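Local coordinates for protein UDP-glucose 4-epimerase (Brucella ovis, PDB 4WOK) that probably interconverts UDP-glucose and UDP-galactose, using a bound NAD held in a Rossmann-type domain, at residues Q108-L111 against D112-L116; T154-I157 against A158-M161. The protein carries 2 engineered substitutions. One frame throughout, in Å; residues are numbered along the deposited sequence.

Contact 1 of 2, residues Q108-L111 against D112-L116; sequences QSLL and DACRL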
ATOM      1  N   GLN A 108      17.787   1.912   1.319  1.00 16.37           N
ATOM      2  CA  GLN A 108      19.108   2.196   0.765  1.00 17.30           C
ATOM      3  C   GLN A 108      19.824   0.894   0.423  1.00 18.07           C
ATOM      4  O   GLN A 108      20.486   0.786  -0.611  1.00 17.66           O
ATOM      5  CB  GLN A 108      19.999   3.016   1.709  1.00 14.93           C
ATOM      6  CG  GLN A 108      21.362   3.266   1.004  1.00 16.78           C
ATOM      7  CD  GLN A 108      22.333   4.109   1.808  1.00 24.33           C
ATOM      8  OE1 GLN A 108      22.056   4.496   2.941  1.00 20.80           O
ATOM      9  NE2 GLN A 108      23.484   4.395   1.216  1.00 26.02           N
ATOM     10  N   SER A 109      19.673  -0.100   1.282  1.00 15.57           N
ATOM     11  CA  SER A 109      20.285  -1.391   1.027  1.00 18.22           C
ATOM     12  C   SER A 109      19.726  -1.974  -0.285  1.00 18.49           C
ATOM     13  O   SER A 109      20.470  -2.501  -1.112  1.00 16.34           O
ATOM     14  CB  SER A 109      20.033  -2.326   2.209  1.00 20.98           C
ATOM     15  OG  SER A 109      20.660  -3.577   2.021  1.00 18.32           O
ATOM     16  N   LEU A 110      18.419  -1.867  -0.485  1.00 16.67           N
ATOM     17  CA  LEU A 110      17.814  -2.376  -1.711  0.58 18.24           C
ATOM     18  C   LEU A 110      18.318  -1.619  -2.930  1.00 17.39           C
ATOM     19  O   LEU A 110      18.622  -2.223  -3.965  1.00 18.42           O
ATOM     20  CB  LEU A 110      16.287  -2.300  -1.637  0.58 17.71           C
ATOM     21  CG  LEU A 110      15.572  -2.650  -2.948  0.58 18.63           C
ATOM     22  CD1 LEU A 110      15.661  -4.137  -3.265  0.58 16.89           C
ATOM     23  CD2 LEU A 110      14.119  -2.200  -2.889  0.58 16.73           C
ATOM     24  N   LEU A 111      18.417  -0.295  -2.824  1.00 16.38           N
ATOM     25  CA  LEU A 111      18.853   0.487  -3.979  1.00 18.49           C
ATOM     26  C   LEU A 111      20.324   0.234  -4.268  1.00 19.54           C
ATOM     27  O   LEU A 111      20.739   0.220  -5.432  1.00 19.82           O
ATOM     28  CB  LEU A 111      18.592   1.978  -3.756  1.00 19.07           C
ATOM     29  CG  LEU A 111      17.107   2.360  -3.615  1.00 19.35           C
ATOM     30  CD1 LEU A 111      17.022   3.857  -3.532  1.00 18.72           C
ATOM     31  CD2 LEU A 111      16.258   1.852  -4.815  1.00 21.86           C
ATOM     32  N   ASP A 112      21.129   0.028  -3.226  1.00 19.76           N
ATOM     33  CA  ASP A 112      22.530  -0.339  -3.489  1.00 19.92           C
ATOM     34  C   ASP A 112      22.611  -1.696  -4.203  1.00 20.55           C
ATOM     35  O   ASP A 112      23.367  -1.855  -5.145  1.00 20.90           O
ATOM     36  CB  ASP A 112      23.348  -0.371  -2.194  1.00 16.73           C
ATOM     37  CG  ASP A 112      23.683   1.016  -1.675  1.00 22.15           C
ATOM     38  OD1 ASP A 112      23.699   1.965  -2.468  1.00 23.02           O
ATOM     39  OD2 ASP A 112      23.943   1.168  -0.461  1.00 20.77           O
ATOM     40  N   ALA A 113      21.820  -2.673  -3.754  1.00 17.64           N
ATOM     41  CA  ALA A 113      21.804  -3.983  -4.395  1.00 17.47           C
ATOM     42  C   ALA A 113      21.430  -3.852  -5.873  1.00 18.89           C
ATOM     43  O   ALA A 113      22.015  -4.512  -6.738  1.00 19.02           O
ATOM     44  CB  ALA A 113      20.830  -4.900  -3.694  1.00 16.23           C
ATOM     45  N   CYS A 114      20.435  -3.016  -6.147  1.00 17.32           N
ATOM     46  CA  CYS A 114      20.048  -2.747  -7.535  1.00 21.08           C
ATOM     47  C   CYS A 114      21.195  -2.182  -8.374  1.00 24.96           C
ATOM     48  O   CYS A 114      21.528  -2.736  -9.431  1.00 22.96           O
ATOM     49  CB  CYS A 114      18.866  -1.782  -7.582  1.00 18.37           C
ATOM     50  SG  CYS A 114      17.284  -2.511  -7.086  1.00 23.20           S
ATOM     51  N   ARG A 115      21.800  -1.084  -7.919  1.00 18.65           N
ATOM     52  CA  ARG A 115      22.824  -0.442  -8.745  1.00 27.52           C
ATOM     53  C   ARG A 115      24.043  -1.344  -8.890  1.00 26.19           C
ATOM     54  O   ARG A 115      24.702  -1.333  -9.948  1.00 23.78           O
ATOM     55  CB  ARG A 115      23.242   0.926  -8.185  1.00 26.56           C
ATOM     56  CG  ARG A 115      24.071   0.872  -6.880  1.00 19.66           C
ATOM     57  CD  ARG A 115      24.313   2.265  -6.321  1.00 22.58           C
ATOM     58  NE  ARG A 115      24.908   2.225  -4.986  1.00 21.56           N
ATOM     59  CZ  ARG A 115      26.216   2.270  -4.752  1.00 24.01           C
ATOM     60  NH1 ARG A 115      27.066   2.376  -5.761  1.00 23.07           N
ATOM     61  NH2 ARG A 115      26.677   2.228  -3.506  1.00 22.01           N
ATOM     62  N   LEU A 116      24.337  -2.145  -7.863  1.00 20.07           N
ATOM     63  CA  LEU A 116      25.541  -2.975  -7.911  1.00 21.04           C
ATOM     64  C   LEU A 116      25.330  -4.240  -8.745  1.00 21.45           C
ATOM     65  O   LEU A 116      26.281  -4.967  -9.029  1.00 25.82           O
ATOM     66  CB  LEU A 116      26.001  -3.346  -6.500  1.00 21.39           C
ATOM     67  CG  LEU A 116      26.417  -2.153  -5.624  1.00 22.07           C
ATOM     68  CD1 LEU A 116      26.637  -2.599  -4.174  1.00 22.93           C
ATOM     69  CD2 LEU A 116      27.670  -1.461  -6.201  1.00 24.95           C
TER
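The side chains of Gln-108 and Asp-112, one helical turn apart, meet at a slant, with the amide plane of the glutamine turned 63° from the carboxylate. Their approach is aliphatic on one side and acidic on the other: Gln-108 CG lies 3.6 Å from Asp-112 OD2. Because Gln-108 runs fully extended, with CG anti to N (chi1 -179°), its amide is carried alongside the carboxylate, and its NE2 bonds to the hydroxyl of Tyr-165. Asp-112 is engaged chiefly through its other oxygen. Arg-115 folds back along the helix and grips OD1 side-on with two nitrogens, Arg-115 NE at 2.8 Å and Arg-115 NH2 at 3.2 Å from Asp-112 OD1. The oxygen lies in the guanidinium plane, yet both donors reach it from the same face of the carboxylate. Tyr-165 OH also bonds to OD1, so three atoms from two side chains converge on that oxygen and should fix the carboxylate's rotation. Underneath runs the regular i to i+4 ladder, for example Cys-114 N to Leu-110 O at 2.9 Å. On another flank, Leu-110 and Cys-114 are buried. Helix 96-116 is thereby packed between two sets of neighbours: Leu-110 and Cys-114 touch Met-72 of helix 65-75 and Val-80 of strand 79-82, whereas Leu-111 packs on Leu-162 and Tyr-165 of helix 150-169, and Arg-115 makes a cation-pi contact with Tyr-169.

Contact 2 of 2, residues T154-I157 against A158-M161; sequences TKLI and AEHM. With NAD (nicotinamide-adenine-dinucleotide), chain B.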
ATOM      1  N   THR A 154       9.733   8.956   6.577  1.00 21.02           N
ATOM      2  CA  THR A 154      10.663   7.982   6.022  1.00 21.09           C
ATOM      3  C   THR A 154      10.273   7.577   4.596  1.00 22.09           C
ATOM      4  O   THR A 154      11.144   7.271   3.786  1.00 19.61           O
ATOM      5  CB  THR A 154      10.774   6.723   6.915  1.00 28.37           C
ATOM      6  OG1 THR A 154       9.495   6.096   7.043  1.00 31.89           O
ATOM      7  CG2 THR A 154      11.310   7.091   8.293  1.00 29.57           C
ATOM      8  N   LYS A 155       8.978   7.589   4.279  1.00 18.49           N
ATOM      9  CA  LYS A 155       8.551   7.339   2.887  1.00 18.53           C
ATOM     10  C   LYS A 155       9.025   8.464   1.956  1.00 24.92           C
ATOM     11  O   LYS A 155       9.430   8.221   0.827  1.00 22.20           O
ATOM     12  CB  LYS A 155       7.018   7.201   2.801  1.00 21.45           C
ATOM     13  CG  LYS A 155       6.479   5.920   3.436  1.00 24.57           C
ATOM     14  CD  LYS A 155       6.988   4.704   2.653  1.00 26.07           C
ATOM     15  CE  LYS A 155       6.421   3.383   3.178  1.00 35.44           C
ATOM     16  NZ  LYS A 155       6.846   2.258   2.253  1.00 44.12           N
ATOM     17  N   LEU A 156       8.953   9.701   2.436  1.00 22.25           N
ATOM     18  CA  LEU A 156       9.441  10.846   1.672  1.00 24.07           C
ATOM     19  C   LEU A 156      10.953  10.762   1.435  1.00 25.21           C
ATOM     20  O   LEU A 156      11.441  11.058   0.342  1.00 26.43           O
ATOM     21  CB  LEU A 156       9.098  12.145   2.403  1.00 27.62           C
ATOM     22  CG  LEU A 156       9.517  13.446   1.714  1.00 29.94           C
ATOM     23  CD1 LEU A 156       8.880  13.523   0.334  1.00 28.73           C
ATOM     24  CD2 LEU A 156       9.111  14.651   2.560  1.00 28.89           C
ATOM     25  N   ILE A 157      11.688  10.371   2.470  1.00 23.61           N
ATOM     26  CA  ILE A 157      13.143  10.218   2.354  1.00 22.15           C
ATOM     27  C   ILE A 157      13.470   9.180   1.287  1.00 21.15           C
ATOM     28  O   ILE A 157      14.346   9.401   0.456  1.00 20.78           O
ATOM     29  CB  ILE A 157      13.782   9.809   3.699  1.00 22.73           C
ATOM     30  CG1 ILE A 157      13.671  10.948   4.715  1.00 24.02           C
ATOM     31  CG2 ILE A 157      15.245   9.371   3.497  1.00 18.60           C
ATOM     32  CD1 ILE A 157      13.980  10.511   6.147  1.00 24.25           C
ATOM     33  N   ALA A 158      12.747   8.063   1.284  1.00 19.05           N
ATOM     34  CA  ALA A 158      12.956   7.062   0.239  1.00 20.93           C
ATOM     35  C   ALA A 158      12.669   7.620  -1.159  1.00 22.80           C
ATOM     36  O   ALA A 158      13.377   7.305  -2.109  1.00 22.17           O
ATOM     37  CB  ALA A 158      12.103   5.834   0.494  1.00 21.26           C
ATOM     38  N   GLU A 159      11.637   8.449  -1.292  1.00 21.73           N
ATOM     39  CA  GLU A 159      11.362   9.053  -2.598  1.00 21.05           C
ATOM     40  C   GLU A 159      12.554   9.901  -3.070  1.00 23.66           C
ATOM     41  O   GLU A 159      12.986   9.797  -4.215  1.00 23.99           O
ATOM     42  CB  GLU A 159      10.089   9.907  -2.559  1.00 23.37           C
ATOM     43  CG  GLU A 159       8.805   9.106  -2.338  1.00 28.38           C
ATOM     44  CD  GLU A 159       7.548   9.907  -2.642  1.00 30.30           C
ATOM     45  OE1 GLU A 159       7.658  11.132  -2.859  1.00 31.34           O
ATOM     46  OE2 GLU A 159       6.448   9.313  -2.667  1.00 28.54           O
ATOM     47  N   HIS A 160      13.086  10.734  -2.182  1.00 26.90           N
ATOM     48  CA  HIS A 160      14.222  11.581  -2.548  1.00 25.96           C
ATOM     49  C   HIS A 160      15.485  10.760  -2.775  1.00 27.46           C
ATOM     50  O   HIS A 160      16.313  11.122  -3.604  1.00 25.94           O
ATOM     51  CB  HIS A 160      14.470  12.640  -1.478  1.00 28.50           C
ATOM     52  CG  HIS A 160      13.428  13.710  -1.456  1.00 40.80           C
ATOM     53  ND1 HIS A 160      12.981  14.294  -0.293  1.00 39.59           N
ATOM     54  CD2 HIS A 160      12.737  14.293  -2.462  1.00 40.94           C
ATOM     55  CE1 HIS A 160      12.061  15.198  -0.583  1.00 38.49           C
ATOM     56  NE2 HIS A 160      11.892  15.212  -1.891  1.00 41.14           N
ATOM     57  N   MET A 161      15.631   9.664  -2.037  1.00 23.55           N
ATOM     58  CA  MET A 161      16.767   8.770  -2.246  1.00 21.28           C
ATOM     59  C   MET A 161      16.701   8.170  -3.646  1.00 20.74           C
ATOM     60  O   MET A 161      17.712   8.095  -4.355  1.00 22.02           O
ATOM     61  CB  MET A 161      16.783   7.660  -1.197  1.00 17.32           C
ATOM     62  CG  MET A 161      18.108   6.893  -1.122  1.00 18.72           C
ATOM     63  SD  MET A 161      17.946   5.396  -0.121  1.00 23.77           S
ATOM     64  CE  MET A 161      17.718   6.100   1.527  1.00 20.96           C
TER
HETATM   65  PA  NAD B 400       2.414  -5.953   4.899  1.00 18.84           P
HETATM   66  O1A NAD B 400       3.163  -5.792   6.208  1.00 20.23           O
HETATM   67  O2A NAD B 400       1.332  -6.966   4.668  1.00 19.51           O
HETATM   68  O5B NAD B 400       3.642  -6.407   3.764  1.00 21.21           O
HETATM   69  C5B NAD B 400       4.915  -5.971   4.188  1.00 15.40           C
HETATM   70  C4B NAD B 400       5.878  -7.097   3.729  1.00 15.82           C
HETATM   71  O4B NAD B 400       7.240  -6.660   3.831  1.00 18.45           O
HETATM   72  C3B NAD B 400       5.642  -8.217   4.750  1.00 16.03           C
HETATM   73  O3B NAD B 400       5.501  -9.418   4.033  1.00 16.55           O
HETATM   74  C2B NAD B 400       6.944  -8.185   5.589  1.00 14.48           C
HETATM   75  O2B NAD B 400       7.267  -9.441   6.040  1.00 15.62           O
HETATM   76  C1B NAD B 400       7.980  -7.692   4.513  1.00 14.01           C
HETATM   77  N9A NAD B 400       9.114  -6.969   5.121  1.00 15.86           N
HETATM   78  C8A NAD B 400       9.095  -5.908   6.053  1.00 17.63           C
HETATM   79  N7A NAD B 400      10.321  -5.473   6.360  1.00 17.63           N
HETATM   80  C5A NAD B 400      11.171  -6.288   5.601  1.00 20.33           C
HETATM   81  C6A NAD B 400      12.578  -6.334   5.491  1.00 19.91           C
HETATM   82  N6A NAD B 400      13.362  -5.474   6.224  1.00 14.20           N
HETATM   83  N1A NAD B 400      13.157  -7.232   4.660  1.00 18.63           N
HETATM   84  C2A NAD B 400      12.333  -8.076   3.958  1.00 14.25           C
HETATM   85  N3A NAD B 400      10.971  -8.153   3.972  1.00 15.49           N
HETATM   86  C4A NAD B 400      10.433  -7.219   4.815  1.00 15.97           C
HETATM   87  O3  NAD B 400       2.092  -4.404   4.611  1.00 18.72           O
HETATM   88  PN  NAD B 400       1.270  -4.066   3.261  1.00 23.39           P
HETATM   89  O1N NAD B 400       1.174  -5.100   2.176  1.00 20.36           O
HETATM   90  O2N NAD B 400       0.153  -3.206   3.741  1.00 29.35           O
HETATM   91  O5D NAD B 400       2.069  -2.731   2.509  1.00 34.97           O
HETATM   92  C5D NAD B 400       3.312  -3.029   2.104  1.00 36.16           C
HETATM   93  C4D NAD B 400       3.806  -1.786   1.363  1.00 23.04           C
HETATM   94  O4D NAD B 400       2.638  -0.938   1.010  1.00 21.98           O
HETATM   95  C3D NAD B 400       4.666  -0.931   2.316  1.00 26.13           C
HETATM   96  O3D NAD B 400       5.608  -0.301   1.508  1.00 30.12           O
HETATM   97  C2D NAD B 400       3.631   0.074   2.834  1.00 32.83           C
HETATM   98  O2D NAD B 400       4.150   1.283   3.222  1.00 40.86           O
HETATM   99  C1D NAD B 400       2.916   0.337   1.487  1.00 24.26           C
HETATM  100  N1N NAD B 400       1.582   1.067   1.781  1.00 25.24           N
HETATM  101  C2N NAD B 400       0.551   0.317   2.342  1.00 26.59           C
HETATM  102  C3N NAD B 400      -0.680   0.970   2.617  1.00 25.97           C
HETATM  103  C7N NAD B 400      -1.802   0.172   3.226  1.00 31.14           C
HETATM  104  O7N NAD B 400      -2.895   0.702   3.446  1.00 25.78           O
HETATM  105  N7N NAD B 400      -1.579  -1.158   3.528  1.00 20.89           N
HETATM  106  C4N NAD B 400      -0.813   2.330   2.331  1.00 27.60           C
HETATM  107  C5N NAD B 400       0.242   3.051   1.773  1.00 32.73           C
HETATM  108  C6N NAD B 400       1.456   2.404   1.499  1.00 31.50           C
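Four successive i to i+4 hydrogen bonds tie Thr-154 through Ile-157 to Ala-158 through Met-161, the shortest being Met-161 N to Ile-157 O at 2.8 Å. The side chains then diverge. The buried Leu-156 crosses the more exposed His-160 at a slant, with Leu-156 CD1 3.7 Å from His-160 CE1; having CG anti to its own N (chi1 -179°) brings CG and the CD1 branch to the CE1 end of the ring. Glu-159 starts beneath the same turn, its CG 3.3 Å from Lys-155 O, and then extends away to a polar cluster. There OE1 forms a salt bridge with Arg-177 and a hydrogen bond with Gln-145, while OE2 bonds to Ser-126, so both buried oxygens are satisfied. Lys-155 heads for the cofactor. A bend at chi2 (-65°) precedes a straight run to NZ, where Lys-155 NZ donates to NAD O3D at 2.9 Å and, weakly, to NAD O2D at 3.0 Å. Ser-125 O takes a further bond from NZ, holding it against the nicotinamide ribose. The spacing of Tyr-151, whose OH also bonds to NAD, and Lys-155 is consistent with the YxxxK motif of short-chain dehydrogenases/reductases. In the fold, Lys-155 and Ala-158 touch Phe-124 of strand 121-125, while Ile-157 and Met-161 pack on Val-104 of helix 96-116.

Contacts 1 and 2 illustrate how equivalent helical turns are put to different uses by their surroundings. They lie on adjacent helices, 96-116 and 150-169, with centres about 14 Å apart, and touch directly where Met-161 SD packs on Gln-108 CA at 3.5 Å. Both are largely buried, each with a more open flank: the acid-arginine pair in 108-116, His-160 in 154-161. Their polar chemistry diverges. In contact 1 the ion pair is local, made within the helix, and supplemented by tyrosines of the neighbouring helix. In contact 2 the polar ends point away from their own turn, Glu-159 to Arg-177 and Lys-155 to the cofactor.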